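PDB 7A03: M32 carboxypeptidase from Chitinophagaceae bacterium, which probably removes single amino acids from the C-terminal ends of peptides as a metal-dependent hydrolase of the M32 (carboxypeptidase Taq) family. Local coordinates for residues A[303-306]-A[307-311]; A[490-493]-A[494-498]; A[290-293]-A[294-297]; A[474-477]-A[478-482]. One frame throughout, in Å; residues are numbered along the deposited sequence.

Interaction 1 (A[303-306]-A[307-311])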
ATOM      1  N   TRP A 303     -12.166  -1.177  -0.032  1.00 12.04           N
ATOM      2  CA  TRP A 303     -12.947  -2.147  -0.794  1.00 13.17           C
ATOM      3  C   TRP A 303     -12.743  -3.576  -0.296  1.00 12.72           C
ATOM      4  O   TRP A 303     -13.711  -4.343  -0.187  1.00 12.10           O
ATOM      5  CB  TRP A 303     -12.614  -2.039  -2.276  1.00 12.85           C
ATOM      6  CG  TRP A 303     -13.185  -0.833  -2.948  1.00 11.77           C
ATOM      7  CD1 TRP A 303     -12.561   0.358  -3.168  1.00 11.74           C
ATOM      8  CD2 TRP A 303     -14.496  -0.709  -3.516  1.00 11.89           C
ATOM      9  NE1 TRP A 303     -13.388   1.212  -3.863  1.00 12.32           N
ATOM     10  CE2 TRP A 303     -14.593   0.586  -4.063  1.00 11.92           C
ATOM     11  CE3 TRP A 303     -15.602  -1.568  -3.611  1.00 13.72           C
ATOM     12  CZ2 TRP A 303     -15.738   1.038  -4.718  1.00 12.69           C
ATOM     13  CZ3 TRP A 303     -16.745  -1.110  -4.264  1.00 12.60           C
ATOM     14  CH2 TRP A 303     -16.807   0.182  -4.793  1.00 12.92           C
ATOM     15  N   GLU A 304     -11.508  -3.947   0.046  1.00 11.88           N
ATOM     16  CA  GLU A 304     -11.246  -5.330   0.428  1.00 11.89           C
ATOM     17  C   GLU A 304     -11.962  -5.698   1.721  1.00 13.24           C
ATOM     18  O   GLU A 304     -12.514  -6.800   1.847  1.00 12.27           O
ATOM     19  CB  GLU A 304      -9.740  -5.550   0.586  1.00 11.77           C
ATOM     20  CG  GLU A 304      -9.406  -6.985   0.971  1.00 13.19           C
ATOM     21  CD  GLU A 304      -8.042  -7.144   1.603  1.00 16.90           C
ATOM     22  OE1 GLU A 304      -7.301  -6.144   1.679  1.00 14.77           O
ATOM     23  OE2 GLU A 304      -7.721  -8.276   2.040  1.00 14.67           O
ATOM     24  N   ASN A 305     -11.944  -4.791   2.694  1.00 12.73           N
ATOM     25  CA  ASN A 305     -12.282  -5.114   4.072  1.00 12.65           C
ATOM     26  C   ASN A 305     -13.548  -4.415   4.545  1.00 12.90           C
ATOM     27  O   ASN A 305     -14.528  -5.089   4.861  1.00 13.12           O
ATOM     28  CB  ASN A 305     -11.089  -4.770   4.968  1.00 12.70           C
ATOM     29  CG  ASN A 305      -9.944  -5.754   4.799  1.00 13.75           C
ATOM     30  OD1 ASN A 305     -10.108  -6.820   4.191  1.00 14.84           O
ATOM     31  ND2 ASN A 305      -8.771  -5.403   5.326  1.00 15.00           N
ATOM     32  N   ASN A 306     -13.557  -3.080   4.597  1.00 12.98           N
ATOM     33  CA  ASN A 306     -14.745  -2.377   5.083  1.00 13.21           C
ATOM     34  C   ASN A 306     -15.976  -2.703   4.247  1.00 15.39           C
ATOM     35  O   ASN A 306     -17.093  -2.754   4.781  1.00 15.74           O
ATOM     36  CB  ASN A 306     -14.492  -0.874   5.119  1.00 13.24           C
ATOM     37  CG  ASN A 306     -13.261  -0.528   5.919  1.00 13.25           C
ATOM     38  OD1 ASN A 306     -12.140  -0.723   5.457  1.00 13.72           O
ATOM     39  ND2 ASN A 306     -13.465  -0.070   7.150  1.00 15.69           N
ATOM     40  N   VAL A 307     -15.792  -2.937   2.943  1.00 14.48           N
ATOM     41  CA  VAL A 307     -16.848  -3.470   2.091  1.00 14.56           C
ATOM     42  C   VAL A 307     -16.721  -4.991   1.994  1.00 12.89           C
ATOM     43  O   VAL A 307     -17.632  -5.730   2.387  1.00 13.61           O
ATOM     44  CB  VAL A 307     -16.810  -2.808   0.701  1.00 13.50           C
ATOM     45  CG1 VAL A 307     -17.878  -3.428  -0.178  1.00 15.08           C
ATOM     46  CG2 VAL A 307     -17.010  -1.298   0.839  1.00 14.97           C
ATOM     47  N   GLY A 308     -15.575  -5.469   1.507  1.00 13.18           N
ATOM     48  CA  GLY A 308     -15.456  -6.838   1.025  1.00 12.75           C
ATOM     49  C   GLY A 308     -15.498  -7.915   2.086  1.00 12.71           C
ATOM     50  O   GLY A 308     -15.628  -9.091   1.737  1.00 12.95           O
ATOM     51  N   ARG A 309     -15.372  -7.566   3.362  1.00 12.92           N
ATOM     52  CA  ARG A 309     -15.505  -8.550   4.430  1.00 13.62           C
ATOM     53  C   ARG A 309     -16.738  -8.302   5.289  1.00 13.51           C
ATOM     54  O   ARG A 309     -16.908  -8.943   6.336  1.00 14.04           O
ATOM     55  CB  ARG A 309     -14.227  -8.597   5.277  1.00 13.16           C
ATOM     56  CG  ARG A 309     -12.996  -9.069   4.488  1.00 12.86           C
ATOM     57  CD  ARG A 309     -11.764  -9.313   5.389  1.00 13.77           C
ATOM     58  NE  ARG A 309     -10.582  -9.456   4.539  1.00 12.64           N
ATOM     59  CZ  ARG A 309     -10.147 -10.604   4.008  1.00 12.54           C
ATOM     60  NH1 ARG A 309     -10.748 -11.758   4.286  1.00 15.58           N
ATOM     61  NH2 ARG A 309      -9.088 -10.594   3.212  1.00 13.42           N
ATOM     62  N   SER A 310     -17.603  -7.390   4.862  1.00 14.48           N
ATOM     63  CA  SER A 310     -18.749  -6.973   5.656  1.00 13.90           C
ATOM     64  C   SER A 310     -19.951  -7.871   5.402  1.00 14.08           C
ATOM     65  O   SER A 310     -20.090  -8.481   4.334  1.00 14.22           O
ATOM     66  CB  SER A 310     -19.115  -5.527   5.336  1.00 14.82           C
ATOM     67  OG  SER A 310     -19.800  -5.438   4.100  1.00 13.89           O
ATOM     68  N   LEU A 311     -20.811  -7.964   6.417  1.00 14.46           N
ATOM     69  CA  LEU A 311     -22.014  -8.777   6.288  1.00 14.69           C
ATOM     70  C   LEU A 311     -22.917  -8.241   5.185  1.00 18.52           C
ATOM     71  O   LEU A 311     -23.475  -9.021   4.401  1.00 17.30           O
ATOM     72  CB  LEU A 311     -22.755  -8.833   7.626  1.00 15.13           C
ATOM     73  CG  LEU A 311     -24.010  -9.704   7.621  1.00 18.55           C
ATOM     74  CD1 LEU A 311     -23.663 -11.142   7.321  1.00 19.17           C
ATOM     75  CD2 LEU A 311     -24.704  -9.599   8.966  1.00 22.73           C
TER
HETATM   76  O   HOH W   1     -19.929  -2.599   3.699  1.00 19.27           O
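Arg309 NE donates to Asn305 OD1 at 2.7 Å, the shortest polar bond of the turn that ends helix 293-307 and leads through a type I beta turn, Val307 to Ser310, into helix 311-324. The amide oxygen lies close to the guanidinium plane, but the donor stands 36° above the amide carbonyl plane. On the same edge of the guanidinium, Arg309 NH2 meets the anti side of Glu304 OE2 at 2.9 Å in a salt bridge, with the carboxylate and guanidinium planes 64° apart. With CG beside the backbone N (chi1 -64°) and the chain extended to NE, the arginine runs alongside both partners. Glu304 OE1 faces the other way, to Arg301 and to His267 of an HExxH sequence, while Arg309 NH1 is hydrogen-bonded to Ile341 O and the guanidinium forms a cation-pi contact with Trp263. A methionine at Arg309 would probably leave Glu304 OE2 without its mate and the Asn305 amide free to turn. The helix widens at its end, where Gly308 N makes a weak pi-type bond to Trp303 O, five residues back, at 2.8 Å; Arg309 N returns to four-residue spacing with Asn305 O at 3.0 Å. Val307 O receives both Ser310 N and Ser310 OG, the hydroxyl in the carbonyl plane, on a lone pair, at 2.8 Å. One water donates to Asn306 O at 3.0 Å and to Ser310 OG at 2.9 Å.

Interaction 2 (A[490-493]-A[494-498])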
ATOM      1  N   LEU A 490     -11.116   1.423  15.226  1.00 15.24           N
ATOM      2  CA  LEU A 490     -11.477   0.648  16.404  1.00 15.56           C
ATOM      3  C   LEU A 490     -12.968   0.338  16.409  1.00 15.72           C
ATOM      4  O   LEU A 490     -13.369  -0.801  16.664  1.00 15.80           O
ATOM      5  CB  LEU A 490     -11.060   1.357  17.691  1.00 15.91           C
ATOM      6  CG  LEU A 490     -11.391   0.593  18.985  1.00 17.71           C
ATOM      7  CD1 LEU A 490     -10.756  -0.783  18.970  1.00 20.30           C
ATOM      8  CD2 LEU A 490     -10.986   1.360  20.239  1.00 23.47           C
ATOM      9  N   ASP A 491     -13.804   1.344  16.135  1.00 15.79           N
ATOM     10  CA  ASP A 491     -15.249   1.120  16.189  1.00 17.53           C
ATOM     11  C   ASP A 491     -15.679   0.129  15.118  1.00 16.36           C
ATOM     12  O   ASP A 491     -16.534  -0.734  15.366  1.00 17.86           O
ATOM     13  CB  ASP A 491     -16.028   2.429  16.024  1.00 16.13           C
ATOM     14  CG  ASP A 491     -15.812   3.398  17.171  1.00 18.63           C
ATOM     15  OD1 ASP A 491     -15.194   3.005  18.184  1.00 17.58           O
ATOM     16  OD2 ASP A 491     -16.280   4.552  17.042  1.00 22.71           O
ATOM     17  N   TYR A 492     -15.062   0.216  13.940  1.00 15.33           N
ATOM     18  CA  TYR A 492     -15.356  -0.729  12.869  1.00 15.07           C
ATOM     19  C   TYR A 492     -14.964  -2.153  13.269  1.00 15.54           C
ATOM     20  O   TYR A 492     -15.733  -3.114  13.078  1.00 15.12           O
ATOM     21  CB  TYR A 492     -14.582  -0.266  11.623  1.00 14.68           C
ATOM     22  CG  TYR A 492     -14.156  -1.366  10.671  1.00 14.35           C
ATOM     23  CD1 TYR A 492     -15.077  -1.958   9.816  1.00 15.06           C
ATOM     24  CD2 TYR A 492     -12.830  -1.791  10.610  1.00 14.16           C
ATOM     25  CE1 TYR A 492     -14.703  -2.964   8.948  1.00 16.32           C
ATOM     26  CE2 TYR A 492     -12.448  -2.801   9.737  1.00 13.89           C
ATOM     27  CZ  TYR A 492     -13.393  -3.378   8.916  1.00 14.03           C
ATOM     28  OH  TYR A 492     -13.027  -4.367   8.042  1.00 16.15           O
ATOM     29  N   ALA A 493     -13.787  -2.296  13.882  1.00 17.05           N
ATOM     30  CA  ALA A 493     -13.279  -3.615  14.246  1.00 17.47           C
ATOM     31  C   ALA A 493     -14.049  -4.210  15.417  1.00 24.41           C
ATOM     32  O   ALA A 493     -14.398  -5.394  15.405  1.00 22.62           O
ATOM     33  CB  ALA A 493     -11.795  -3.497  14.598  1.00 18.24           C
ATOM     34  N   ALA A 494     -14.276  -3.415  16.462  1.00 18.77           N
ATOM     35  CA  ALA A 494     -15.077  -3.869  17.590  1.00 22.92           C
ATOM     36  C   ALA A 494     -16.483  -4.242  17.145  1.00 21.09           C
ATOM     37  O   ALA A 494     -17.021  -5.265  17.577  1.00 21.31           O
ATOM     38  CB  ALA A 494     -15.115  -2.790  18.675  1.00 23.20           C
ATOM     39  N   GLY A 495     -17.090  -3.437  16.264  1.00 22.64           N
ATOM     40  CA  GLY A 495     -18.429  -3.754  15.801  1.00 22.56           C
ATOM     41  C   GLY A 495     -18.495  -5.085  15.086  1.00 24.89           C
ATOM     42  O   GLY A 495     -19.486  -5.815  15.200  1.00 24.72           O
ATOM     43  N   LYS A 496     -17.436  -5.429  14.351  1.00 20.82           N
ATOM     44  CA  LYS A 496     -17.441  -6.712  13.660  1.00 23.54           C
ATOM     45  C   LYS A 496     -17.044  -7.876  14.565  1.00 20.53           C
ATOM     46  O   LYS A 496     -17.594  -8.974  14.424  1.00 25.99           O
ATOM     47  CB  LYS A 496     -16.544  -6.643  12.419  1.00 27.26           C
ATOM     48  CG  LYS A 496     -16.202  -7.987  11.833  1.00 28.61           C
ATOM     49  CD  LYS A 496     -15.887  -7.868  10.357  1.00 24.76           C
ATOM     50  CE  LYS A 496     -14.684  -6.986  10.133  1.00 20.88           C
ATOM     51  NZ  LYS A 496     -14.235  -7.102   8.711  1.00 15.38           N
ATOM     52  N   PHE A 497     -16.130  -7.668  15.519  1.00 20.08           N
ATOM     53  CA  PHE A 497     -15.528  -8.786  16.248  1.00 21.08           C
ATOM     54  C   PHE A 497     -16.051  -9.009  17.673  1.00 21.80           C
ATOM     55  O   PHE A 497     -15.789 -10.077  18.239  1.00 27.53           O
ATOM     56  CB  PHE A 497     -13.999  -8.629  16.273  1.00 20.09           C
ATOM     57  CG  PHE A 497     -13.366  -8.793  14.933  1.00 18.62           C
ATOM     58  CD1 PHE A 497     -13.335 -10.046  14.327  1.00 20.55           C
ATOM     59  CD2 PHE A 497     -12.833  -7.706  14.254  1.00 20.15           C
ATOM     60  CE1 PHE A 497     -12.762 -10.205  13.086  1.00 21.40           C
ATOM     61  CE2 PHE A 497     -12.256  -7.861  13.010  1.00 22.63           C
ATOM     62  CZ  PHE A 497     -12.222  -9.112  12.422  1.00 28.41           C
ATOM     63  N   LEU A 498     -16.780  -8.058  18.267  1.00 20.13           N
ATOM     64  CA  LEU A 498     -17.028  -8.098  19.709  1.00 22.78           C
ATOM     65  C   LEU A 498     -18.472  -8.291  20.148  1.00 35.14           C
ATOM     66  O   LEU A 498     -18.697  -8.583  21.327  1.00 45.52           O
ATOM     67  CB  LEU A 498     -16.519  -6.816  20.377  1.00 25.56           C
ATOM     68  CG  LEU A 498     -15.075  -6.892  20.839  1.00 28.64           C
ATOM     69  CD1 LEU A 498     -14.829  -5.848  21.912  1.00 30.74           C
ATOM     70  CD2 LEU A 498     -14.738  -8.289  21.345  1.00 29.46           C
TER
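Lys496 NZ donates to Tyr492 OH at 3.1 Å, and both groups are held more strongly by Glu355, whose OE2 forms a salt bridge with the ammonium while OE1 is hydrogen-bonded to the phenol. Asn342 OD1 is a further partner of NZ. The tyrosine and lysine side chains run side by side in the same direction; a bend in the lysine at chi3 (62°) lets CE come within 3.7 Å of Tyr492 OH. A leucine in place of Tyr492 would probably leave Glu355 OE1 and the lysine ammonium each short of a partner. This i to i+4 pair lies on the last turns of helix 486-497, where Ala494 N bonds to Leu490 O at 2.8 Å and Gly495 N to Asp491 O at 2.9 Å. Ala493 O receives Phe497 N at 2.9 Å and, weakly, Lys496 N. It also lies near the plane of the Phe497 ring at its edge, 3.0 Å from CD2. Lys496 CG sits over the centre of one face of that ring, 4.0 Å above its plane. Phe497 also packs on Ile191 of helix 170-192 and on Val344, while Ala493 CB approaches Phe497 CD2 to 4.3 Å.

Interaction 3 (A[290-293]-A[294-297])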
ATOM      1  N   ALA A 290      -1.671   9.853  -7.622  1.00 15.34           N
ATOM      2  CA  ALA A 290      -2.263   9.485  -6.341  1.00 15.50           C
ATOM      3  C   ALA A 290      -1.667  10.328  -5.218  1.00 15.55           C
ATOM      4  O   ALA A 290      -0.481  10.671  -5.239  1.00 18.75           O
ATOM      5  CB  ALA A 290      -1.985   8.013  -6.046  1.00 18.64           C
ATOM      6  N   ALA A 291      -2.504  10.649  -4.217  1.00 15.07           N
ATOM      7  CA  ALA A 291      -2.131  11.619  -3.187  1.00 14.45           C
ATOM      8  C   ALA A 291      -0.957  11.142  -2.342  1.00 19.31           C
ATOM      9  O   ALA A 291      -0.117  11.955  -1.930  1.00 24.00           O
ATOM     10  CB  ALA A 291      -3.333  11.964  -2.306  1.00 16.31           C
ATOM     11  N   SER A 292      -0.881   9.840  -2.065  1.00 17.52           N
ATOM     12  CA  SER A 292       0.171   9.280  -1.219  1.00 17.34           C
ATOM     13  C   SER A 292      -0.025   7.773  -1.166  1.00 15.23           C
ATOM     14  O   SER A 292      -1.080   7.253  -1.552  1.00 15.06           O
ATOM     15  CB  SER A 292       0.129   9.817   0.208  1.00 18.87           C
ATOM     16  OG  SER A 292      -0.867   9.132   0.956  1.00 17.46           O
ATOM     17  N   LEU A 293       1.002   7.073  -0.666  1.00 14.92           N
ATOM     18  CA  LEU A 293       0.909   5.626  -0.494  1.00 15.17           C
ATOM     19  C   LEU A 293      -0.185   5.270   0.499  1.00 15.20           C
ATOM     20  O   LEU A 293      -0.923   4.300   0.299  1.00 15.22           O
ATOM     21  CB  LEU A 293       2.237   5.056   0.009  1.00 18.82           C
ATOM     22  CG  LEU A 293       3.386   4.836  -0.977  1.00 22.66           C
ATOM     23  CD1 LEU A 293       4.601   4.338  -0.203  1.00 25.63           C
ATOM     24  CD2 LEU A 293       3.002   3.842  -2.049  1.00 22.29           C
ATOM     25  N   GLY A 294      -0.298   6.045   1.575  1.00 14.56           N
ATOM     26  CA  GLY A 294      -1.353   5.795   2.548  1.00 15.05           C
ATOM     27  C   GLY A 294      -2.749   5.957   1.973  1.00 13.85           C
ATOM     28  O   GLY A 294      -3.630   5.137   2.226  1.00 14.58           O
ATOM     29  N   ILE A 295      -2.973   7.009   1.187  1.00 16.11           N
ATOM     30  CA  ILE A 295      -4.284   7.172   0.562  1.00 12.18           C
ATOM     31  C   ILE A 295      -4.538   6.054  -0.456  1.00 12.82           C
ATOM     32  O   ILE A 295      -5.644   5.504  -0.549  1.00 12.50           O
ATOM     33  CB  ILE A 295      -4.437   8.596  -0.022  1.00 13.71           C
ATOM     34  CG1 ILE A 295      -4.354   9.670   1.084  1.00 12.57           C
ATOM     35  CG2 ILE A 295      -5.733   8.709  -0.843  1.00 14.23           C
ATOM     36  CD1 ILE A 295      -5.432   9.539   2.181  1.00 12.90           C
ATOM     37  N   HIS A 296      -3.513   5.658  -1.212  1.00 13.69           N
ATOM     38  CA  HIS A 296      -3.728   4.542  -2.125  1.00 13.15           C
ATOM     39  C   HIS A 296      -4.112   3.272  -1.357  1.00 13.58           C
ATOM     40  O   HIS A 296      -5.063   2.549  -1.725  1.00 12.31           O
ATOM     41  CB  HIS A 296      -2.471   4.325  -2.970  1.00 15.18           C
ATOM     42  CG  HIS A 296      -2.765   4.040  -4.406  1.00 15.56           C
ATOM     43  ND1 HIS A 296      -3.765   3.182  -4.811  1.00 15.21           N
ATOM     44  CD2 HIS A 296      -2.215   4.540  -5.535  1.00 14.63           C
ATOM     45  CE1 HIS A 296      -3.808   3.156  -6.135  1.00 17.78           C
ATOM     46  NE2 HIS A 296      -2.878   3.973  -6.596  1.00 16.26           N
ATOM     47  N   GLU A 297      -3.400   3.005  -0.253  1.00 13.25           N
ATOM     48  CA  GLU A 297      -3.717   1.835   0.542  1.00 15.47           C
ATOM     49  C   GLU A 297      -5.115   1.937   1.155  1.00 13.61           C
ATOM     50  O   GLU A 297      -5.787   0.915   1.318  1.00 13.00           O
ATOM     51  CB  GLU A 297      -2.626   1.610   1.600  1.00 14.83           C
ATOM     52  CG  GLU A 297      -2.782   0.320   2.395  1.00 18.22           C
ATOM     53  CD  GLU A 297      -2.286  -0.903   1.628  1.00 20.60           C
ATOM     54  OE1 GLU A 297      -1.851  -0.755   0.469  1.00 23.26           O
ATOM     55  OE2 GLU A 297      -2.327  -2.012   2.192  1.00 21.80           O
TER
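Ser292 and Leu293 start the first turn of helix 293-307 by offering their carbonyls to the residues four further on: His296 N bonds to Ser292 O at 2.9 Å and Glu297 N to Leu293 O at 2.8 Å. The serine itself is almost fully extended (phi -178°), so the chain arrives from the loop and turns abruptly into the helix. With chi1 at 80° its hydroxyl turns back to the first turn, where OG accepts from Ile295 N; that N-H...O bond is 3.0 Å long and nearly straight, at 172°. Glu165 completes the cap, OE2 bonding to Ser292 OG and OE1 to Gly294 N, and its negative charge probably interacts favourably with the helix dipole. At the root of the Ile295 side chain, CG1 passes 3.5 Å from Ser292 OG and CB packs on Ala291 CB at 4.2 Å. Ala290 CB meets the His296 imidazole at CD2, 3.5 Å away and oblique to the ring. The adjacent ring atom, NE2, is hydrogen-bonded to Glu275 OE2, and the ring also meets those of His271 and Tyr274, both on helix 258-277. The result is a serine N-cap, reinforced by an acidic residue from another part of the chain, that begins a helix lying against helix 258-277, which carries an HExxH sequence typical of zinc-dependent peptidases, although no metal is bound to its histidines here.

Interaction 4 (A[474-477]-A[478-482])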
ATOM      1  N   GLU A 474      -4.931  17.083   4.876  1.00 19.11           N
ATOM      2  CA  GLU A 474      -5.922  18.019   4.360  1.00 20.50           C
ATOM      3  C   GLU A 474      -7.089  17.279   3.740  1.00 19.74           C
ATOM      4  O   GLU A 474      -8.244  17.685   3.899  1.00 18.09           O
ATOM      5  CB  GLU A 474      -5.282  18.947   3.327  1.00 23.99           C
ATOM      6  CG  GLU A 474      -4.183  19.827   3.903  1.00 22.45           C
ATOM      7  CD  GLU A 474      -3.420  20.574   2.826  1.00 27.80           C
ATOM      8  OE1 GLU A 474      -3.531  20.190   1.641  1.00 29.86           O
ATOM      9  OE2 GLU A 474      -2.713  21.552   3.158  1.00 33.39           O
ATOM     10  N   LEU A 475      -6.805  16.182   3.027  1.00 16.03           N
ATOM     11  CA  LEU A 475      -7.869  15.406   2.408  1.00 17.55           C
ATOM     12  C   LEU A 475      -8.797  14.829   3.470  1.00 14.34           C
ATOM     13  O   LEU A 475     -10.022  14.930   3.370  1.00 18.10           O
ATOM     14  CB  LEU A 475      -7.252  14.295   1.560  1.00 19.09           C
ATOM     15  CG  LEU A 475      -8.174  13.616   0.563  1.00 20.24           C
ATOM     16  CD1 LEU A 475      -8.834  14.624  -0.360  1.00 22.98           C
ATOM     17  CD2 LEU A 475      -7.387  12.574  -0.234  1.00 20.44           C
ATOM     18  N   CYS A 476      -8.212  14.201   4.485  1.00 17.43           N
ATOM     19  CA  CYS A 476      -9.010  13.578   5.526  1.00 20.32           C
ATOM     20  C   CYS A 476      -9.833  14.622   6.290  1.00 18.16           C
ATOM     21  O   CYS A 476     -11.013  14.402   6.568  1.00 18.44           O
ATOM     22  CB  CYS A 476      -8.078  12.776   6.434  1.00 18.48           C
ATOM     23  SG  CYS A 476      -8.933  11.808   7.707  1.00 18.71           S
ATOM     24  N   GLN A 477      -9.243  15.786   6.583  1.00 18.25           N
ATOM     25  CA  GLN A 477      -9.968  16.857   7.264  1.00 21.21           C
ATOM     26  C   GLN A 477     -11.108  17.408   6.404  1.00 16.77           C
ATOM     27  O   GLN A 477     -12.220  17.628   6.901  1.00 20.67           O
ATOM     28  CB  GLN A 477      -8.989  17.976   7.632  1.00 23.06           C
ATOM     29  CG  GLN A 477      -9.625  19.220   8.248  1.00 22.70           C
ATOM     30  CD  GLN A 477     -10.179  18.963   9.632  1.00 25.61           C
ATOM     31  OE1 GLN A 477      -9.544  18.304  10.457  1.00 29.22           O
ATOM     32  NE2 GLN A 477     -11.366  19.488   9.893  1.00 28.76           N
ATOM     33  N   LYS A 478     -10.851  17.621   5.110  1.00 19.44           N
ATOM     34  CA  LYS A 478     -11.886  18.129   4.215  1.00 20.37           C
ATOM     35  C   LYS A 478     -13.066  17.166   4.108  1.00 24.43           C
ATOM     36  O   LYS A 478     -14.228  17.595   4.150  1.00 23.35           O
ATOM     37  CB  LYS A 478     -11.278  18.410   2.837  1.00 21.12           C
ATOM     38  CG  LYS A 478     -12.306  18.755   1.767  1.00 24.36           C
ATOM     39  CD  LYS A 478     -11.672  18.833   0.385  1.00 29.75           C
ATOM     40  CE  LYS A 478     -12.652  19.416  -0.616  1.00 27.89           C
ATOM     41  NZ  LYS A 478     -12.177  19.229  -2.011  1.00 31.46           N
ATOM     42  N   ILE A 479     -12.789  15.863   3.979  1.00 19.56           N
ATOM     43  CA  ILE A 479     -13.858  14.890   3.772  1.00 21.20           C
ATOM     44  C   ILE A 479     -14.588  14.555   5.070  1.00 24.77           C
ATOM     45  O   ILE A 479     -15.820  14.437   5.088  1.00 25.92           O
ATOM     46  CB  ILE A 479     -13.297  13.620   3.109  1.00 17.92           C
ATOM     47  CG1 ILE A 479     -12.781  13.908   1.699  1.00 18.91           C
ATOM     48  CG2 ILE A 479     -14.347  12.532   3.073  1.00 21.08           C
ATOM     49  CD1 ILE A 479     -11.882  12.802   1.202  1.00 18.79           C
ATOM     50  N   THR A 480     -13.850  14.350   6.164  1.00 19.79           N
ATOM     51  CA  THR A 480     -14.422  13.797   7.387  1.00 20.88           C
ATOM     52  C   THR A 480     -14.599  14.806   8.510  1.00 23.32           C
ATOM     53  O   THR A 480     -15.269  14.488   9.497  1.00 25.73           O
ATOM     54  CB  THR A 480     -13.583  12.616   7.907  1.00 19.56           C
ATOM     55  OG1 THR A 480     -12.397  13.102   8.558  1.00 18.47           O
ATOM     56  CG2 THR A 480     -13.211  11.656   6.776  1.00 18.96           C
ATOM     57  N   GLY A 481     -14.023  15.996   8.396  1.00 19.32           N
ATOM     58  CA  GLY A 481     -14.082  16.942   9.492  1.00 22.93           C
ATOM     59  C   GLY A 481     -13.148  16.621  10.634  1.00 22.59           C
ATOM     60  O   GLY A 481     -13.291  17.196  11.713  1.00 29.05           O
ATOM     61  N   ASN A 482     -12.188  15.722  10.427  1.00 21.11           N
ATOM     62  CA  ASN A 482     -11.262  15.306  11.471  1.00 21.01           C
ATOM     63  C   ASN A 482      -9.932  14.933  10.842  1.00 20.60           C
ATOM     64  O   ASN A 482      -9.900  14.469   9.699  1.00 16.87           O
ATOM     65  CB  ASN A 482     -11.803  14.087  12.225  1.00 24.62           C
ATOM     66  CG  ASN A 482     -12.953  14.434  13.134  1.00 25.47           C
ATOM     67  OD1 ASN A 482     -14.045  13.875  13.013  1.00 27.83           O
ATOM     68  ND2 ASN A 482     -12.717  15.363  14.056  1.00 20.59           N
TER
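Cys476 O is gripped by two donors from Thr480, the backbone N at 2.9 Å and OG1 at 2.8 Å, which reach it from opposite faces of the carbonyl plane. Regular helical bonds precede this one, from Lys478 N to Glu474 O and from Ile479 N to Leu475 O. Gly481 N still bonds to Gln477 O at 2.9 Å, but Gly481 itself has left helical geometry, with a positive phi of 76°, a conformation that glycine adopts easily. Among side-chain hydrogen bonds, Thr480 OG1 is the hub: besides its link to Cys476 O, it accepts Asn482 N at 3.2 Å, forming an ST turn that guides the chain away from the helix. Weaker polar contacts follow, with Gln477 CA pointing a C-H at Asn482 O over 3.4 Å. The amide of Gln477, brought round by a bend at chi2 (69°), lies against the Gly481-Asn482 backbone, with OE1 3.4 Å from Asn482 C. Apolar contact is made by Leu475 and Ile479, whose side chains run alongside each other with CG of the leucine 3.8 Å from CD1 of the isoleucine. Helix 472-480 lies against helix 420-439 through Cys476 on Tyr428, Thr480 on Thr435 and a hydrogen bond from Gln431 NE2 to Thr480 OG1, while Ile479 packs on Trp458 and Asn462 of helix 453-462.

From the N terminus the contacts come in the order interaction 3, interaction 1, interaction 4, interaction 2, strictly in series: each is a local turn, and none nests in or crosses another. Interactions 3 and 1 mark the beginning and the end of helix 293-307, their centres about 19 Å apart. Interactions 4 and 2 lie on consecutive helices, 472-480 and 486-497, near the C terminus. Packing joins the two pairs. Ile295 CG2 of interaction 3 lies 4.2 Å from Leu475 CD2 of interaction 4, and Asn305 C of interaction 1 lies 3.5 Å from Tyr492 OH of interaction 2. The C-terminal helices thus contact both ends of helix 293-307.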